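PDB 3CUC: protein of unknown function with a Fic domain from Bacteroides thetaiotaomicron VPI-5482, which is of unknown function but carries a Fic domain within a compact, mainly helical single-chain fold. Local coordinates for residues A[76-87]-A[99-109]. Numbering follows the deposited sequence.
Sequences AHNVGLEMIKQE and FIRELNRTILV
One face of the Phe99 ring is covered by Glu87, whose CG stands over the ring centre in a CH-pi contact, 3.7 Å from the centroid. The Glu87 carboxylate continues along that face, stacked with its plane 11° from the ring's, while its OE1 is engaged by Arg93 in a salt bridge, probably helping to hold it flat. A bend at chi2 (78°) turns the carboxylate back along the ring, over its CD1–CE1 side. At the ring edge, near its plane, Ile84 CG2 lies 3.8 Å from Phe99 CZ, and Met83 CE approaches obliquely. These residues join consecutive antiparallel helices of the Fic-domain protein, 68-89 and 97-107, whose segments run at 154° with axes 8.4 Å apart; segment 99-109 falls within the Fic/DOC family region, and helix 199-213 backs the pair through Leu205 against Ile84 and Ile202 against Leu103. Packing is knobs-into-holes. Selenomethionine Met83 enters a hole of Phe99, Glu102, Leu103 and Thr106, its bent end bringing CE to 3.6 Å from Leu103 CD1. Thr106 fits among Ala76, Val79, Gly80 and Met83, with CG2 3.7 Å from Val79 CG1. The Thr106 hydroxyl donates to Glu102 O (OG1 to O 2.6 Å) on the carbonyl face opposite Thr106 N. Toward Ala76 the backbones converge, its CA 4.5 Å from Ile107 CA; Ile107 CG2 rests 3.8 Å from His77 CA and against Gly80, which lacks a side chain.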
loop_
_atom_site.group_PDB
_atom_site.type_symbol
_atom_site.label_atom_id
_atom_site.label_comp_id
_atom_site.label_asym_id
_atom_site.label_seq_id
_atom_site.Cartn_x
_atom_site.Cartn_y
_atom_site.Cartn_z
ATOM N N ALA A 76 10.075 11.371 0.417
ATOM C CA ALA A 76 9.553 11.005 1.732
ATOM C C ALA A 76 8.830 9.658 1.663
ATOM O O ALA A 76 8.953 8.833 2.570
ATOM C CB ALA A 76 8.619 12.086 2.250
ATOM N N HIS A 77 8.084 9.441 0.581
ATOM C CA HIS A 77 7.414 8.168 0.350
ATOM C C HIS A 77 8.412 7.017 0.275
ATOM O O HIS A 77 8.128 5.912 0.734
ATOM C CB HIS A 77 6.590 8.219 -0.934
ATOM C CG HIS A 77 5.777 6.990 -1.169
ATOM N ND1 HIS A 77 6.277 5.889 -1.826
ATOM C CD2 HIS A 77 4.504 6.683 -0.827
ATOM C CE1 HIS A 77 5.344 4.957 -1.886
ATOM N NE2 HIS A 77 4.256 5.413 -1.289
ATOM N N ASN A 78 9.581 7.265 -0.301
ATOM C CA ASN A 78 10.603 6.221 -0.358
ATOM C C ASN A 78 11.178 5.925 1.027
ATOM O O ASN A 78 11.557 4.797 1.312
ATOM C CB ASN A 78 11.729 6.594 -1.311
ATOM C CG ASN A 78 12.723 5.481 -1.480
ATOM O OD1 ASN A 78 12.351 4.362 -1.801
ATOM N ND2 ASN A 78 13.995 5.777 -1.251
ATOM N N VAL A 79 11.256 6.950 1.879
ATOM C CA VAL A 79 11.647 6.751 3.274
ATOM C C VAL A 79 10.563 5.909 3.945
ATOM O O VAL A 79 10.859 5.016 4.734
ATOM C CB VAL A 79 11.858 8.101 4.029
ATOM C CG1 VAL A 79 12.062 7.865 5.518
ATOM C CG2 VAL A 79 13.042 8.869 3.438
ATOM N N GLY A 80 9.307 6.188 3.603
ATOM C CA GLY A 80 8.186 5.379 4.064
ATOM C C GLY A 80 8.311 3.920 3.671
ATOM O O GLY A 80 8.060 3.042 4.486
ATOM N N LEU A 81 8.691 3.657 2.422
ATOM C CA LEU A 81 8.884 2.273 1.961
ATOM C C LEU A 81 9.955 1.583 2.806
ATOM O O LEU A 81 9.740 0.489 3.317
ATOM C CB LEU A 81 9.262 2.220 0.471
ATOM C CG LEU A 81 9.699 0.859 -0.102
ATOM C CD1 LEU A 81 8.603 -0.174 0.096
ATOM C CD2 LEU A 81 10.088 0.965 -1.583
ATOM N N GLU A 82 11.094 2.242 2.977
ATOM C CA GLU A 82 12.148 1.725 3.848
ATOM C C GLU A 82 11.624 1.407 5.250
ATOM O O GLU A 82 11.968 0.372 5.821
ATOM C CB GLU A 82 13.334 2.702 3.920
ATOM C CG GLU A 82 14.297 2.595 2.741
ATOM C CD GLU A 82 14.741 1.162 2.477
ATOM O OE1 GLU A 82 15.070 0.445 3.452
ATOM O OE2 GLU A 82 14.749 0.750 1.297
HETATM N N MSE A 83 10.781 2.289 5.785
HETATM C CA MSE A 83 10.181 2.083 7.098
HETATM C C MSE A 83 9.364 0.802 7.150
HETATM O O MSE A 83 9.546 0.011 8.063
HETATM C CB MSE A 83 9.308 3.274 7.512
HETATM C CG MSE A 83 10.097 4.446 8.064
HETATM SE SE MSE A 83 8.973 5.972 8.331
HETATM C CE MSE A 83 7.627 5.196 9.519
ATOM N N ILE A 84 8.470 0.587 6.189
ATOM C CA ILE A 84 7.620 -0.604 6.250
ATOM C C ILE A 84 8.435 -1.883 6.061
ATOM O O ILE A 84 8.108 -2.906 6.656
ATOM C CB ILE A 84 6.418 -0.583 5.266
ATOM C CG1 ILE A 84 6.886 -0.536 3.812
ATOM C CG2 ILE A 84 5.480 0.587 5.583
ATOM C CD1 ILE A 84 5.879 -1.115 2.842
ATOM N N LYS A 85 9.496 -1.822 5.258
ATOM C CA LYS A 85 10.374 -2.975 5.081
ATOM C C LYS A 85 10.977 -3.383 6.425
ATOM O O LYS A 85 10.899 -4.547 6.830
ATOM C CB LYS A 85 11.482 -2.675 4.070
ATOM C CG LYS A 85 11.011 -2.738 2.621
ATOM C CD LYS A 85 11.907 -1.943 1.676
ATOM C CE LYS A 85 13.189 -2.673 1.345
ATOM N NZ LYS A 85 13.996 -1.898 0.375
ATOM N N GLN A 86 11.549 -2.410 7.125
ATOM C CA GLN A 86 12.181 -2.646 8.416
ATOM C C GLN A 86 11.180 -3.109 9.469
ATOM O O GLN A 86 11.469 -4.018 10.250
ATOM C CB GLN A 86 12.871 -1.374 8.889
ATOM C CG GLN A 86 13.650 -1.543 10.162
ATOM C CD GLN A 86 14.488 -0.337 10.471
ATOM O OE1 GLN A 86 14.184 0.422 11.387
ATOM N NE2 GLN A 86 15.546 -0.138 9.698
ATOM N N GLU A 87 10.011 -2.477 9.490
ATOM C CA GLU A 87 8.964 -2.852 10.432
ATOM C C GLU A 87 8.513 -4.275 10.128
ATOM O O GLU A 87 8.452 -5.097 11.030
ATOM C CB GLU A 87 7.777 -1.883 10.369
ATOM C CG GLU A 87 6.939 -1.824 11.650
ATOM C CD GLU A 87 7.571 -0.988 12.755
ATOM O OE1 GLU A 87 8.757 -0.615 12.625
ATOM O OE2 GLU A 87 6.875 -0.708 13.759
ATOM N N PHE A 99 3.084 3.518 14.644
ATOM C CA PHE A 99 3.837 3.308 13.407
ATOM C C PHE A 99 3.103 3.928 12.222
ATOM O O PHE A 99 3.729 4.568 11.377
ATOM C CB PHE A 99 4.098 1.820 13.136
ATOM C CG PHE A 99 4.770 1.557 11.806
ATOM C CD1 PHE A 99 6.115 1.862 11.625
ATOM C CD2 PHE A 99 4.054 1.023 10.735
ATOM C CE1 PHE A 99 6.737 1.636 10.404
ATOM C CE2 PHE A 99 4.668 0.797 9.510
ATOM C CZ PHE A 99 6.011 1.098 9.344
ATOM N N ILE A 100 1.785 3.746 12.171
ATOM C CA ILE A 100 0.976 4.259 11.066
ATOM C C ILE A 100 0.989 5.784 11.066
ATOM O O ILE A 100 1.074 6.415 10.010
ATOM C CB ILE A 100 -0.479 3.748 11.135
ATOM C CG1 ILE A 100 -0.522 2.225 10.999
ATOM C CG2 ILE A 100 -1.312 4.366 10.021
ATOM C CD1 ILE A 100 -1.872 1.625 11.302
ATOM N N ARG A 101 0.925 6.363 12.259
ATOM C CA ARG A 101 0.969 7.812 12.425
ATOM C C ARG A 101 2.325 8.363 11.983
ATOM O O ARG A 101 2.391 9.364 11.276
ATOM C CB ARG A 101 0.680 8.193 13.882
ATOM C CG ARG A 101 -0.719 7.790 14.372
ATOM C CD ARG A 101 -0.795 7.698 15.899
ATOM N NE ARG A 101 -1.001 9.021 16.475
ATOM C CZ ARG A 101 -2.187 9.595 16.659
ATOM N NH1 ARG A 101 -3.308 8.963 16.339
ATOM N NH2 ARG A 101 -2.256 10.814 17.175
ATOM N N GLU A 102 3.400 7.695 12.386
ATOM C CA GLU A 102 4.748 8.082 11.970
ATOM C C GLU A 102 4.907 7.963 10.452
ATOM O O GLU A 102 5.641 8.731 9.829
ATOM C CB GLU A 102 5.797 7.214 12.680
ATOM C CG GLU A 102 7.246 7.654 12.459
ATOM C CD GLU A 102 7.533 9.042 13.012
ATOM O OE1 GLU A 102 7.376 9.236 14.235
ATOM O OE2 GLU A 102 7.917 9.940 12.230
ATOM N N LEU A 103 4.211 6.995 9.868
ATOM C CA LEU A 103 4.217 6.794 8.423
ATOM C C LEU A 103 3.596 7.997 7.720
ATOM O O LEU A 103 4.141 8.499 6.739
ATOM C CB LEU A 103 3.449 5.515 8.065
ATOM C CG LEU A 103 3.877 4.723 6.824
ATOM C CD1 LEU A 103 5.383 4.453 6.798
ATOM C CD2 LEU A 103 3.102 3.417 6.774
ATOM N N ASN A 104 2.462 8.462 8.237
ATOM C CA ASN A 104 1.798 9.641 7.694
ATOM C C ASN A 104 2.676 10.887 7.823
ATOM O O ASN A 104 2.883 11.624 6.854
ATOM C CB ASN A 104 0.466 9.870 8.409
ATOM C CG ASN A 104 -0.368 10.949 7.748
ATOM O OD1 ASN A 104 -0.401 12.090 8.209
ATOM N ND2 ASN A 104 -1.032 10.595 6.651
ATOM N N ARG A 105 3.199 11.102 9.026
ATOM C CA ARG A 105 4.116 12.200 9.294
ATOM C C ARG A 105 5.282 12.193 8.304
ATOM O O ARG A 105 5.698 13.238 7.828
ATOM C CB ARG A 105 4.641 12.089 10.732
ATOM C CG ARG A 105 5.529 13.252 11.216
ATOM C CD ARG A 105 5.873 13.133 12.723
ATOM N NE ARG A 105 4.671 13.084 13.578
ATOM C CZ ARG A 105 4.203 12.008 14.230
ATOM N NH1 ARG A 105 4.825 10.835 14.175
ATOM N NH2 ARG A 105 3.093 12.110 14.961
ATOM N N THR A 106 5.795 11.008 7.991
ATOM C CA THR A 106 6.960 10.873 7.118
ATOM C C THR A 106 6.649 11.227 5.667
ATOM O O THR A 106 7.288 12.109 5.099
ATOM C CB THR A 106 7.519 9.438 7.156
ATOM O OG1 THR A 106 7.840 9.089 8.502
ATOM C CG2 THR A 106 8.765 9.317 6.295
ATOM N N ILE A 107 5.669 10.546 5.075
ATOM C CA ILE A 107 5.433 10.653 3.626
ATOM C C ILE A 107 4.860 12.019 3.218
ATOM O O ILE A 107 5.139 12.504 2.116
ATOM C CB ILE A 107 4.546 9.498 3.068
ATOM C CG1 ILE A 107 3.102 9.592 3.567
ATOM C CG2 ILE A 107 5.142 8.150 3.422
ATOM C CD1 ILE A 107 2.188 8.661 2.842
ATOM N N LEU A 108 4.053 12.614 4.098
ATOM C CA LEU A 108 3.649 14.013 3.962
ATOM C C LEU A 108 4.660 14.792 4.787
ATOM O O LEU A 108 4.630 14.728 6.014
ATOM C CB LEU A 108 2.235 14.252 4.510
ATOM C CG LEU A 108 1.139 13.282 4.083
ATOM C CD1 LEU A 108 -0.202 13.688 4.709
ATOM C CD2 LEU A 108 1.055 13.212 2.560
ATOM N N VAL A 109 5.555 15.524 4.138
ATOM C CA VAL A 109 6.770 15.980 4.819
ATOM C C VAL A 109 6.509 16.810 6.080
ATOM O O VAL A 109 7.239 16.680 7.063
ATOM C CB VAL A 109 7.676 16.768 3.862
ATOM C CG1 VAL A 109 8.924 17.275 4.591
ATOM C CG2 VAL A 109 8.057 15.889 2.662
#